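Local coordinates for glutamine aminotransferase class-II domain protein (Ruegeria pomeroyi, PDB 3MDN) that probably acts as a class-II glutamine amidotransferase of the Ntn-hydrolase clan, releasing ammonia from glutamine, though its acceptor substrate is not established, at residues F149-S154 with A166-R171; L175-A178 with P183-R186; A223-P228 with G234-L239; P241-T246 with A252-F257. One frame throughout, in Å; residues are numbered along the deposited sequence.

Interaction 1. Residues F149-S154 with A166-R171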
loop_
_atom_site.group_PDB
_atom_site.type_symbol
_atom_site.label_atom_id
_atom_site.label_comp_id
_atom_site.label_asym_id
_atom_site.label_seq_id
_atom_site.Cartn_x
_atom_site.Cartn_y
_atom_site.Cartn_z
ATOM N N PHE D 149 -14.837 -11.559 -18.392
ATOM C CA PHE D 149 -13.920 -11.005 -19.397
ATOM C C PHE D 149 -13.161 -12.116 -20.112
ATOM O O PHE D 149 -13.086 -12.148 -21.325
ATOM C CB PHE D 149 -12.925 -10.057 -18.732
ATOM C CG PHE D 149 -11.845 -9.516 -19.653
ATOM C CD1 PHE D 149 -12.137 -9.047 -20.925
ATOM C CD2 PHE D 149 -10.536 -9.399 -19.185
ATOM C CE1 PHE D 149 -11.126 -8.491 -21.734
ATOM C CE2 PHE D 149 -9.519 -8.871 -19.996
ATOM C CZ PHE D 149 -9.822 -8.415 -21.260
ATOM N N LEU D 150 -12.599 -13.030 -19.352
ATOM C CA LEU D 150 -11.778 -14.097 -19.968
ATOM C C LEU D 150 -12.625 -15.105 -20.740
ATOM O O LEU D 150 -12.183 -15.630 -21.771
ATOM C CB LEU D 150 -10.927 -14.789 -18.916
ATOM C CG LEU D 150 -9.995 -13.794 -18.225
ATOM C CD1 LEU D 150 -9.202 -14.517 -17.182
ATOM C CD2 LEU D 150 -9.058 -13.081 -19.226
ATOM N N LEU D 151 -13.827 -15.371 -20.225
ATOM C CA LEU D 151 -14.829 -16.153 -20.966
ATOM C C LEU D 151 -15.216 -15.484 -22.283
ATOM O O LEU D 151 -15.421 -16.157 -23.281
ATOM C CB LEU D 151 -16.108 -16.345 -20.160
ATOM C CG LEU D 151 -16.356 -17.365 -19.041
ATOM C CD1 LEU D 151 -17.829 -17.788 -19.161
ATOM C CD2 LEU D 151 -15.501 -18.609 -19.148
ATOM N N ALA D 152 -15.365 -14.165 -22.284
ATOM C CA ALA D 152 -15.680 -13.463 -23.526
ATOM C C ALA D 152 -14.513 -13.552 -24.527
ATOM O O ALA D 152 -14.743 -13.753 -25.729
ATOM C CB ALA D 152 -16.082 -12.007 -23.255
ATOM N N LEU D 153 -13.282 -13.397 -24.043
ATOM C CA LEU D 153 -12.103 -13.705 -24.882
ATOM C C LEU D 153 -12.168 -15.135 -25.421
ATOM O O LEU D 153 -12.035 -15.343 -26.634
ATOM C CB LEU D 153 -10.767 -13.428 -24.150
ATOM C CG LEU D 153 -10.478 -11.916 -24.068
ATOM C CD1 LEU D 153 -9.514 -11.525 -22.948
ATOM C CD2 LEU D 153 -10.015 -11.338 -25.419
ATOM N N SER D 154 -12.404 -16.112 -24.537
ATOM C CA SER D 154 -12.517 -17.536 -24.945
ATOM C C SER D 154 -13.584 -17.717 -26.035
ATOM O O SER D 154 -13.439 -18.572 -26.901
ATOM C CB SER D 154 -12.849 -18.435 -23.744
ATOM O OG SER D 154 -11.920 -18.213 -22.688
ATOM N N ALA D 166 -22.195 -11.862 -25.431
ATOM C CA ALA D 166 -23.493 -12.565 -25.439
ATOM C C ALA D 166 -23.357 -14.046 -25.002
ATOM O O ALA D 166 -24.100 -14.536 -24.134
ATOM C CB ALA D 166 -24.134 -12.468 -26.830
ATOM N N ARG D 167 -22.399 -14.750 -25.587
ATOM C CA ARG D 167 -22.162 -16.168 -25.228
ATOM C C ARG D 167 -21.572 -16.378 -23.811
ATOM O O ARG D 167 -21.968 -17.311 -23.069
ATOM C CB ARG D 167 -21.301 -16.851 -26.297
ATOM C CG ARG D 167 -22.043 -17.165 -27.624
ATOM C CD ARG D 167 -21.150 -17.979 -28.624
ATOM N NE ARG D 167 -19.957 -17.228 -29.019
ATOM C CZ ARG D 167 -19.933 -16.342 -30.010
ATOM N NH1 ARG D 167 -18.824 -15.684 -30.302
ATOM N NH2 ARG D 167 -21.017 -16.123 -30.720
ATOM N N ALA D 168 -20.618 -15.538 -23.430
ATOM C CA ALA D 168 -20.034 -15.619 -22.088
ATOM C C ALA D 168 -21.114 -15.396 -21.016
ATOM O O ALA D 168 -21.177 -16.111 -19.998
ATOM C CB ALA D 168 -18.944 -14.592 -21.947
ATOM N N ILE D 169 -21.987 -14.425 -21.258
ATOM C CA ILE D 169 -23.070 -14.162 -20.311
ATOM C C ILE D 169 -24.061 -15.325 -20.189
ATOM O O ILE D 169 -24.431 -15.728 -19.072
ATOM C CB ILE D 169 -23.773 -12.832 -20.675
ATOM C CG1 ILE D 169 -22.881 -11.663 -20.219
ATOM C CG2 ILE D 169 -25.166 -12.737 -20.055
ATOM C CD1 ILE D 169 -23.344 -10.353 -20.803
ATOM N N ALA D 170 -24.495 -15.870 -21.332
ATOM C CA ALA D 170 -25.364 -17.064 -21.349
ATOM C C ALA D 170 -24.774 -18.184 -20.499
ATOM O O ALA D 170 -25.456 -18.793 -19.664
ATOM C CB ALA D 170 -25.597 -17.565 -22.804
ATOM N N ARG D 171 -23.499 -18.462 -20.723
ATOM C CA ARG D 171 -22.813 -19.520 -19.989
ATOM C C ARG D 171 -22.809 -19.273 -18.474
ATOM O O ARG D 171 -23.139 -20.166 -17.683
ATOM C CB ARG D 171 -21.392 -19.652 -20.510
ATOM C CG ARG D 171 -21.254 -20.713 -21.559
ATOM C CD ARG D 171 -20.873 -22.066 -20.865
ATOM N NE ARG D 171 -19.493 -22.489 -21.109
ATOM C CZ ARG D 171 -18.691 -21.935 -22.014
ATOM N NH1 ARG D 171 -19.130 -20.929 -22.754
ATOM N NH2 ARG D 171 -17.460 -22.391 -22.183
#
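A168 carries the apolar side of this contact. Its CB points at helix 144-154 and fits between two consecutive residues there. It comes to 3.8 Å from L151 CB and to 4.1 Å from A152 CB, and the tightest approach of the three is A168 CB to the backbone A152 N, at 3.6 Å. With so little side chain between them, the CA atoms of A152 and A168 lie 5.1 Å apart, and the two short helix axes pass within 8.2 Å at an angle of 124° between their N-to-C directions. L151 reaches further along the neighbouring helix. With CG anti to the carbonyl carbon (chi1 -80°), its CD1 meets A168 O at 3.8 Å and also touches the CB of R171.

No hydrogen bond joins the two segments; the polar groups find partners elsewhere. S154 turns back on its own helix: its OG and its N reach L150 O from opposite faces of the carbonyl plane, with OG at 2.8 Å from L150 O, and the same hydroxyl is also bonded to A132 N. On the other helix, R171 and R167 both form salt bridges to E155, just past the end of helix 144-154, and R167 adds D160.

Helix 144-154 also lays F149 and L153 on strand 104-106, so it is packed both by that sheet strand and by helix 161-179. The chemistry implies a close helix crossing made by alanine and leucine in the buried part, with charge pairing kept to its outer margin.

Interaction 2. Residues L175-A178 with P183-R186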
loop_
_atom_site.group_PDB
_atom_site.type_symbol
_atom_site.label_atom_id
_atom_site.label_comp_id
_atom_site.label_asym_id
_atom_site.label_seq_id
_atom_site.Cartn_x
_atom_site.Cartn_y
_atom_site.Cartn_z
ATOM N N LEU D 175 -24.843 -21.298 -15.391
ATOM C CA LEU D 175 -24.230 -21.900 -14.214
ATOM C C LEU D 175 -24.894 -21.344 -12.950
ATOM O O LEU D 175 -25.064 -22.066 -11.962
ATOM C CB LEU D 175 -22.729 -21.636 -14.183
ATOM C CG LEU D 175 -21.880 -22.491 -15.131
ATOM C CD1 LEU D 175 -20.501 -21.804 -15.406
ATOM C CD2 LEU D 175 -21.726 -23.885 -14.564
ATOM N N SER D 176 -25.277 -20.062 -12.989
ATOM C CA SER D 176 -25.965 -19.472 -11.844
ATOM C C SER D 176 -27.331 -20.136 -11.643
ATOM O O SER D 176 -27.664 -20.549 -10.541
ATOM C CB SER D 176 -26.089 -17.950 -11.982
ATOM O OG SER D 176 -26.831 -17.437 -10.897
ATOM N N ARG D 177 -28.113 -20.251 -12.710
ATOM C CA ARG D 177 -29.390 -20.966 -12.620
ATOM C C ARG D 177 -29.220 -22.376 -12.085
ATOM O O ARG D 177 -30.057 -22.843 -11.325
ATOM C CB ARG D 177 -30.117 -21.028 -13.962
ATOM C CG ARG D 177 -30.668 -19.696 -14.397
ATOM C CD ARG D 177 -32.124 -19.766 -14.839
ATOM N NE ARG D 177 -32.555 -18.400 -15.142
ATOM C CZ ARG D 177 -32.092 -17.742 -16.192
ATOM N NH1 ARG D 177 -31.237 -18.359 -17.011
ATOM N NH2 ARG D 177 -32.475 -16.494 -16.423
ATOM N N ALA D 178 -28.126 -23.038 -12.464
ATOM C CA ALA D 178 -27.846 -24.420 -12.009
ATOM C C ALA D 178 -27.366 -24.526 -10.560
ATOM O O ALA D 178 -27.796 -25.417 -9.821
ATOM C CB ALA D 178 -26.809 -25.081 -12.916
ATOM N N PRO D 183 -29.991 -12.629 -7.852
ATOM C CA PRO D 183 -30.211 -12.539 -9.303
ATOM C C PRO D 183 -29.109 -13.230 -10.072
ATOM O O PRO D 183 -27.954 -13.077 -9.738
ATOM C CB PRO D 183 -30.157 -11.026 -9.589
ATOM C CG PRO D 183 -29.515 -10.427 -8.409
ATOM C CD PRO D 183 -29.866 -11.295 -7.241
ATOM N N HIS D 184 -29.470 -13.943 -11.123
ATOM C CA HIS D 184 -28.526 -14.772 -11.820
ATOM C C HIS D 184 -27.489 -13.954 -12.580
ATOM O O HIS D 184 -26.327 -14.318 -12.597
ATOM C CB HIS D 184 -29.238 -15.808 -12.696
ATOM C CG HIS D 184 -30.121 -16.725 -11.908
ATOM N ND1 HIS D 184 -29.627 -17.594 -10.956
ATOM C CD2 HIS D 184 -31.466 -16.891 -11.909
ATOM C CE1 HIS D 184 -30.633 -18.248 -10.397
ATOM N NE2 HIS D 184 -31.756 -17.846 -10.965
HETATM N N MSE D 185 -27.896 -12.840 -13.174
HETATM C CA MSE D 185 -26.953 -12.032 -13.919
HETATM C C MSE D 185 -27.368 -10.578 -13.856
HETATM O O MSE D 185 -28.451 -10.234 -14.324
HETATM C CB MSE D 185 -26.883 -12.474 -15.383
HETATM C CG MSE D 185 -26.016 -11.520 -16.250
HETATM SE SE MSE D 185 -24.090 -11.638 -15.760
HETATM C CE MSE D 185 -23.838 -13.536 -16.108
ATOM N N ARG D 186 -26.543 -9.733 -13.242
ATOM C CA ARG D 186 -26.745 -8.281 -13.309
ATOM C C ARG D 186 -25.478 -7.699 -13.915
ATOM O O ARG D 186 -24.385 -7.943 -13.404
ATOM C CB ARG D 186 -26.955 -7.690 -11.922
ATOM C CG ARG D 186 -28.177 -8.213 -11.186
ATOM C CD ARG D 186 -29.214 -7.131 -11.079
ATOM N NE ARG D 186 -30.486 -7.555 -10.493
ATOM C CZ ARG D 186 -30.880 -7.288 -9.244
ATOM N NH1 ARG D 186 -30.078 -6.606 -8.420
ATOM N NH2 ARG D 186 -32.081 -7.699 -8.820
#
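S176 and H184 meet because each first torsion turns the polar group toward its partner across the two segments. S176 holds OG opposite its backbone N (chi1 176°), while H184 sets CG opposite the carbonyl carbon, bringing the imidazole over the last turns of helix 161-179. The result is a hydrogen bond from H184 ND1 to S176 OG, 2.8 Å long, with the oxygen in the plane of the ring, at its edge. Behind it, H184 CB passes 3.4 Å from S176 OG, so the serine is packed as well as bonded.

R177 covers a face of the same ring. Its CG sits 3.9 Å from the centroid of the H184 ring, only 12° off the normal, a CH-pi contact over the centre. The arginine chain then bends at chi2 and crosses the imidazole at about a right angle, R177 NE passing 3.7 Å from H184 CD2. The guanidinium plane is turned 56° from the ring, and its charge is paired with E173, one turn earlier.

S176 OG has a second partner in G118 O, and H184 is joined to G118 through its backbone, so the end of the helix, the start of strand 185-192 and the residue after strand 116-117 are stitched together. An alanine in place of H184 would take away the ring donor and is likely to leave S176 OG with one mate fewer and R177 CG with no face to lie on. Chemically, the bond to S176 OG is consistent with a proton on ND1, and the ring is fixed both in its plane and over its face.

Interaction 3. Residues A223-P228 with G234-L239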
loop_
_atom_site.group_PDB
_atom_site.type_symbol
_atom_site.label_atom_id
_atom_site.label_comp_id
_atom_site.label_asym_id
_atom_site.label_seq_id
_atom_site.Cartn_x
_atom_site.Cartn_y
_atom_site.Cartn_z
ATOM N N ALA D 223 -18.522 10.437 -23.361
ATOM C CA ALA D 223 -18.398 9.855 -22.029
ATOM C C ALA D 223 -19.498 8.812 -21.850
ATOM O O ALA D 223 -20.606 8.990 -22.360
ATOM C CB ALA D 223 -18.498 10.940 -20.934
ATOM N N VAL D 224 -19.197 7.746 -21.114
ATOM C CA VAL D 224 -20.151 6.709 -20.755
ATOM C C VAL D 224 -19.916 6.458 -19.261
ATOM O O VAL D 224 -18.794 6.296 -18.833
ATOM C CB VAL D 224 -19.867 5.381 -21.505
ATOM C CG1 VAL D 224 -20.999 4.382 -21.275
ATOM C CG2 VAL D 224 -19.665 5.633 -23.026
ATOM N N VAL D 225 -20.971 6.399 -18.478
ATOM C CA VAL D 225 -20.840 6.412 -17.044
ATOM C C VAL D 225 -21.925 5.539 -16.415
ATOM O O VAL D 225 -22.964 5.256 -17.041
ATOM C CB VAL D 225 -21.003 7.830 -16.508
ATOM C CG1 VAL D 225 -19.882 8.724 -16.982
ATOM C CG2 VAL D 225 -22.358 8.398 -16.955
ATOM N N SER D 226 -21.688 5.113 -15.183
ATOM C CA SER D 226 -22.698 4.398 -14.420
ATOM C C SER D 226 -23.732 5.334 -13.811
ATOM O O SER D 226 -24.827 4.889 -13.461
ATOM C CB SER D 226 -22.049 3.569 -13.316
ATOM O OG SER D 226 -21.253 4.386 -12.494
ATOM N N GLU D 227 -23.401 6.624 -13.672
ATOM C CA GLU D 227 -24.360 7.607 -13.151
ATOM C C GLU D 227 -23.991 9.030 -13.557
ATOM O O GLU D 227 -22.836 9.418 -13.437
ATOM C CB GLU D 227 -24.464 7.510 -11.628
ATOM C CG GLU D 227 -23.127 7.363 -10.928
ATOM C CD GLU D 227 -23.186 7.802 -9.480
ATOM O OE1 GLU D 227 -22.529 7.140 -8.637
ATOM O OE2 GLU D 227 -23.890 8.803 -9.193
ATOM N N PRO D 228 -24.974 9.821 -14.032
ATOM C CA PRO D 228 -24.631 11.106 -14.661
ATOM C C PRO D 228 -23.924 12.114 -13.738
ATOM O O PRO D 228 -24.358 12.337 -12.602
ATOM C CB PRO D 228 -25.989 11.655 -15.145
ATOM C CG PRO D 228 -27.028 10.927 -14.358
ATOM C CD PRO D 228 -26.433 9.598 -13.961
ATOM N N GLY D 234 -25.834 19.613 -21.006
ATOM C CA GLY D 234 -26.667 18.717 -21.806
ATOM C C GLY D 234 -27.066 17.422 -21.106
ATOM O O GLY D 234 -26.419 16.986 -20.152
ATOM N N ASP D 235 -28.159 16.829 -21.578
ATOM C CA ASP D 235 -28.713 15.639 -20.974
ATOM C C ASP D 235 -27.918 14.389 -21.301
ATOM O O ASP D 235 -27.276 14.298 -22.350
ATOM C CB ASP D 235 -30.149 15.439 -21.422
ATOM C CG ASP D 235 -31.046 16.520 -20.922
ATOM O OD1 ASP D 235 -30.592 17.266 -20.033
ATOM O OD2 ASP D 235 -32.197 16.625 -21.408
ATOM N N TRP D 236 -27.995 13.416 -20.401
ATOM C CA TRP D 236 -27.382 12.120 -20.626
ATOM C C TRP D 236 -28.395 11.195 -21.286
ATOM O O TRP D 236 -29.564 11.257 -20.981
ATOM C CB TRP D 236 -26.901 11.532 -19.294
ATOM C CG TRP D 236 -25.720 12.249 -18.747
ATOM C CD1 TRP D 236 -25.730 13.406 -18.023
ATOM C CD2 TRP D 236 -24.341 11.868 -18.886
ATOM N NE1 TRP D 236 -24.436 13.770 -17.703
ATOM C CE2 TRP D 236 -23.570 12.840 -18.216
ATOM C CE3 TRP D 236 -23.685 10.809 -19.532
ATOM C CZ2 TRP D 236 -22.178 12.785 -18.166
ATOM C CZ3 TRP D 236 -22.319 10.747 -19.480
ATOM C CH2 TRP D 236 -21.568 11.729 -18.797
ATOM N N THR D 237 -27.929 10.319 -22.160
ATOM C CA THR D 237 -28.823 9.373 -22.805
ATOM C C THR D 237 -28.718 8.061 -22.043
ATOM O O THR D 237 -27.637 7.523 -21.926
ATOM C CB THR D 237 -28.375 9.110 -24.275
ATOM O OG1 THR D 237 -28.293 10.357 -25.004
ATOM C CG2 THR D 237 -29.383 8.163 -24.970
ATOM N N GLU D 238 -29.825 7.543 -21.533
ATOM C CA GLU D 238 -29.790 6.266 -20.845
ATOM C C GLU D 238 -29.608 5.089 -21.836
ATOM O O GLU D 238 -30.344 4.992 -22.810
ATOM C CB GLU D 238 -31.083 6.058 -20.015
ATOM C CG GLU D 238 -31.018 4.745 -19.176
ATOM C CD GLU D 238 -32.187 4.567 -18.201
ATOM O OE1 GLU D 238 -32.770 5.563 -17.754
ATOM O OE2 GLU D 238 -32.537 3.412 -17.871
ATOM N N LEU D 239 -28.665 4.182 -21.586
ATOM C CA LEU D 239 -28.607 2.971 -22.386
ATOM C C LEU D 239 -29.558 1.990 -21.706
ATOM O O LEU D 239 -29.328 1.574 -20.582
ATOM C CB LEU D 239 -27.162 2.409 -22.468
ATOM C CG LEU D 239 -26.908 1.085 -23.206
ATOM C CD1 LEU D 239 -27.138 1.200 -24.710
ATOM C CD2 LEU D 239 -25.476 0.576 -22.945
#
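At the margin of the large antiparallel sheet, the loop leading into the outermost strand 237-238 sends W236 over the intervening strand 212-216 to the end of strand 221-225. The indole is the centre of the contact: three residues meet it, and no hydrogen bond crosses between the segments. P228 lies over the pyrrole part. Its CB is 3.6 Å from the centroid of the W236 five-membered ring and 20° off the normal, a CH-pi contact displaced toward the rim, with P228 CB closest to W236 CD1 at 3.4 Å. V225 comes to the same face further along, over the benzo ring, its CG2 only 3.4 Å from W236 CZ3. That methyl stands between the backbone N and the carbonyl carbon of V225, the crowded position, while V225 CG1 flanks W236 CH2 at 3.9 Å. A223 meets the far end of the indole, with its CB 3.8 Å from W236 CH2 and its carbonyl oxygen near CZ3.

W236 keeps CG anti to its carbonyl carbon (chi1 -71°), which lays the long axis of the ring across the strands. Its indole N-H is satisfied by E230 O, in the loop between the two segments. Trimming W236 to an alanine would probably open a gap beside V225 and P228 and leave E230 O without its indole donor.

Around this packing, V225 and P228 also rest on Y212 and W236 on R214, both of strand 212-216; V225 touches A7 of strand 6-10, and V224, pointing the other way, packs on L245 of strand 243-248.

Interaction 4. Residues P241-T246 with A252-F257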
loop_
_atom_site.group_PDB
_atom_site.type_symbol
_atom_site.label_atom_id
_atom_site.label_comp_id
_atom_site.label_asym_id
_atom_site.label_seq_id
_atom_site.Cartn_x
_atom_site.Cartn_y
_atom_site.Cartn_z
ATOM N N PRO D 241 -31.614 -1.428 -20.578
ATOM C CA PRO D 241 -31.239 -2.835 -20.393
ATOM C C PRO D 241 -31.506 -3.619 -21.685
ATOM O O PRO D 241 -32.434 -3.283 -22.393
ATOM C CB PRO D 241 -32.196 -3.336 -19.290
ATOM C CG PRO D 241 -32.872 -2.149 -18.753
ATOM C CD PRO D 241 -32.780 -1.040 -19.765
ATOM N N GLY D 242 -30.699 -4.631 -21.997
ATOM C CA GLY D 242 -30.918 -5.408 -23.236
ATOM C C GLY D 242 -30.336 -4.721 -24.470
ATOM O O GLY D 242 -30.785 -4.959 -25.592
ATOM N N ARG D 243 -29.325 -3.877 -24.259
ATOM C CA ARG D 243 -28.752 -3.014 -25.321
ATOM C C ARG D 243 -27.220 -2.968 -25.248
ATOM O O ARG D 243 -26.663 -3.088 -24.174
ATOM C CB ARG D 243 -29.278 -1.557 -25.207
ATOM C CG ARG D 243 -30.771 -1.388 -25.360
ATOM C CD ARG D 243 -31.229 -1.660 -26.805
ATOM N NE ARG D 243 -31.120 -0.456 -27.621
ATOM C CZ ARG D 243 -31.443 -0.380 -28.906
ATOM N NH1 ARG D 243 -31.878 -1.445 -29.550
ATOM N NH2 ARG D 243 -31.330 0.767 -29.546
HETATM N N MSE D 244 -26.575 -2.764 -26.395
HETATM C CA MSE D 244 -25.121 -2.588 -26.478
HETATM C C MSE D 244 -24.779 -1.333 -27.274
HETATM O O MSE D 244 -25.327 -1.096 -28.359
HETATM C CB MSE D 244 -24.424 -3.810 -27.105
HETATM C CG MSE D 244 -22.908 -3.597 -27.356
HETATM SE SE MSE D 244 -21.900 -5.267 -27.748
HETATM C CE MSE D 244 -22.384 -6.179 -26.140
ATOM N N LEU D 245 -23.862 -0.547 -26.730
ATOM C CA LEU D 245 -23.487 0.708 -27.317
ATOM C C LEU D 245 -22.112 0.525 -27.936
ATOM O O LEU D 245 -21.239 -0.123 -27.344
ATOM C CB LEU D 245 -23.396 1.748 -26.207
ATOM C CG LEU D 245 -22.900 3.154 -26.549
ATOM C CD1 LEU D 245 -23.973 3.881 -27.411
ATOM C CD2 LEU D 245 -22.575 3.942 -25.260
ATOM N N THR D 246 -21.900 1.110 -29.102
ATOM C CA THR D 246 -20.611 1.018 -29.780
ATOM C C THR D 246 -20.233 2.444 -30.173
ATOM O O THR D 246 -21.013 3.126 -30.842
ATOM C CB THR D 246 -20.716 0.141 -31.060
ATOM O OG1 THR D 246 -20.985 -1.232 -30.703
ATOM C CG2 THR D 246 -19.432 0.235 -31.922
ATOM N N ALA D 252 -21.565 7.063 -32.453
ATOM C CA ALA D 252 -22.141 6.191 -31.427
ATOM C C ALA D 252 -23.400 5.517 -31.946
ATOM O O ALA D 252 -24.259 6.173 -32.495
ATOM C CB ALA D 252 -22.471 6.984 -30.187
ATOM N N ALA D 253 -23.512 4.207 -31.770
ATOM C CA ALA D 253 -24.690 3.486 -32.238
ATOM C C ALA D 253 -25.087 2.406 -31.230
ATOM O O ALA D 253 -24.214 1.799 -30.575
ATOM C CB ALA D 253 -24.413 2.870 -33.609
ATOM N N GLU D 254 -26.389 2.185 -31.093
ATOM C CA GLU D 254 -26.922 1.143 -30.218
ATOM C C GLU D 254 -27.481 -0.026 -31.014
ATOM O O GLU D 254 -27.857 0.130 -32.170
ATOM C CB GLU D 254 -28.054 1.686 -29.351
ATOM C CG GLU D 254 -27.635 2.532 -28.157
ATOM C CD GLU D 254 -28.843 2.919 -27.294
ATOM O OE1 GLU D 254 -29.791 2.111 -27.186
ATOM O OE2 GLU D 254 -28.827 4.015 -26.711
ATOM N N ARG D 255 -27.614 -1.169 -30.348
ATOM C CA ARG D 255 -27.937 -2.443 -30.976
ATOM C C ARG D 255 -28.576 -3.297 -29.883
ATOM O O ARG D 255 -28.200 -3.164 -28.709
ATOM C CB ARG D 255 -26.611 -3.072 -31.360
ATOM C CG ARG D 255 -26.477 -3.626 -32.730
ATOM C CD ARG D 255 -25.029 -4.139 -32.842
ATOM N NE ARG D 255 -25.036 -5.573 -33.135
ATOM C CZ ARG D 255 -23.977 -6.296 -33.488
ATOM N NH1 ARG D 255 -22.768 -5.746 -33.605
ATOM N NH2 ARG D 255 -24.142 -7.584 -33.735
ATOM N N ASP D 256 -29.504 -4.185 -30.235
ATOM C CA ASP D 256 -30.128 -5.084 -29.251
ATOM C C ASP D 256 -29.078 -6.055 -28.729
ATOM O O ASP D 256 -28.127 -6.408 -29.436
ATOM C CB ASP D 256 -31.335 -5.879 -29.818
ATOM C CG ASP D 256 -32.600 -5.007 -30.033
ATOM O OD1 ASP D 256 -32.769 -3.956 -29.355
ATOM O OD2 ASP D 256 -33.445 -5.389 -30.885
ATOM N N PHE D 257 -29.238 -6.472 -27.482
ATOM C CA PHE D 257 -28.249 -7.334 -26.850
ATOM C C PHE D 257 -28.946 -8.254 -25.863
ATOM O O PHE D 257 -29.550 -7.805 -24.892
ATOM C CB PHE D 257 -27.172 -6.499 -26.138
ATOM C CG PHE D 257 -26.138 -7.332 -25.403
ATOM C CD1 PHE D 257 -25.100 -7.943 -26.101
ATOM C CD2 PHE D 257 -26.228 -7.529 -24.025
ATOM C CE1 PHE D 257 -24.142 -8.718 -25.443
ATOM C CE2 PHE D 257 -25.278 -8.307 -23.352
ATOM C CZ PHE D 257 -24.222 -8.909 -24.070
#
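R243 reaches back over strand 251-256 to two acids. NE and NH2 of R243 both grip one oxygen, E254 OE1, at 2.9 and 3.1 Å; the first meets that oxygen nearly end-on, the second from above the carboxylate plane. R243 NH1 bonds D256 OD1 at 2.7 Å, also from above the plane of the acid. Both oxygens lie close to the guanidinium plane, and the two carboxylates are steeply turned against it. Bends at chi2 and chi3 fold the arginine so that one face of its guanidinium lies over the backbone between E254 and R255.

Beneath this salt-bridge network is an antiparallel hairpin. M244 pairs with R255 through M244 N to R255 O (2.9 Å) and a weak return bond. T246 and A253 are joined both ways, T246 N reaching A253 O at 2.8 Å. F257 N continues the ladder to G242 O, tilted well above the carbonyl plane, where G242 and R243 form a G1 bulge opposite R201 of strand 197-203.

On the M244 side of the sheet, its selenium stands 5.3 Å from the F257 ring centroid, obliquely, a Met-aromatic contact. On the other side, L245 CD1 lies 4.0 Å from E254 CG.

Further out, E254 OE2 is bonded to Y213 OH, a second hold that probably fixes the rotation of the acid R243 grips. H162 meets the F257 ring edge-to-face and bonds D256 O, while L165 and I169 of helix 161-179 pack against F257.

Interaction 1 is the buried one; the other three are partly buried and draw in exposed residues. Interactions 1 and 2 share helix 161-179, its middle packing through A168 against L151 and A152, its end bonded from S176 to H184; they touch where I169 O meets M185 CE at 3.7 Å. Interaction 4 closes on the same helix, I169 CD1 lying 3.7 Å from F257 CZ, and reaches the same sheet as interaction 2. Interaction 3 belongs to the other large sheet, and packing of V224 and L239 on L245 brings the two sheets together at interaction 4. Only interaction 4 combines a backbone ladder with salt bridges; interaction 3 relies on an aromatic face.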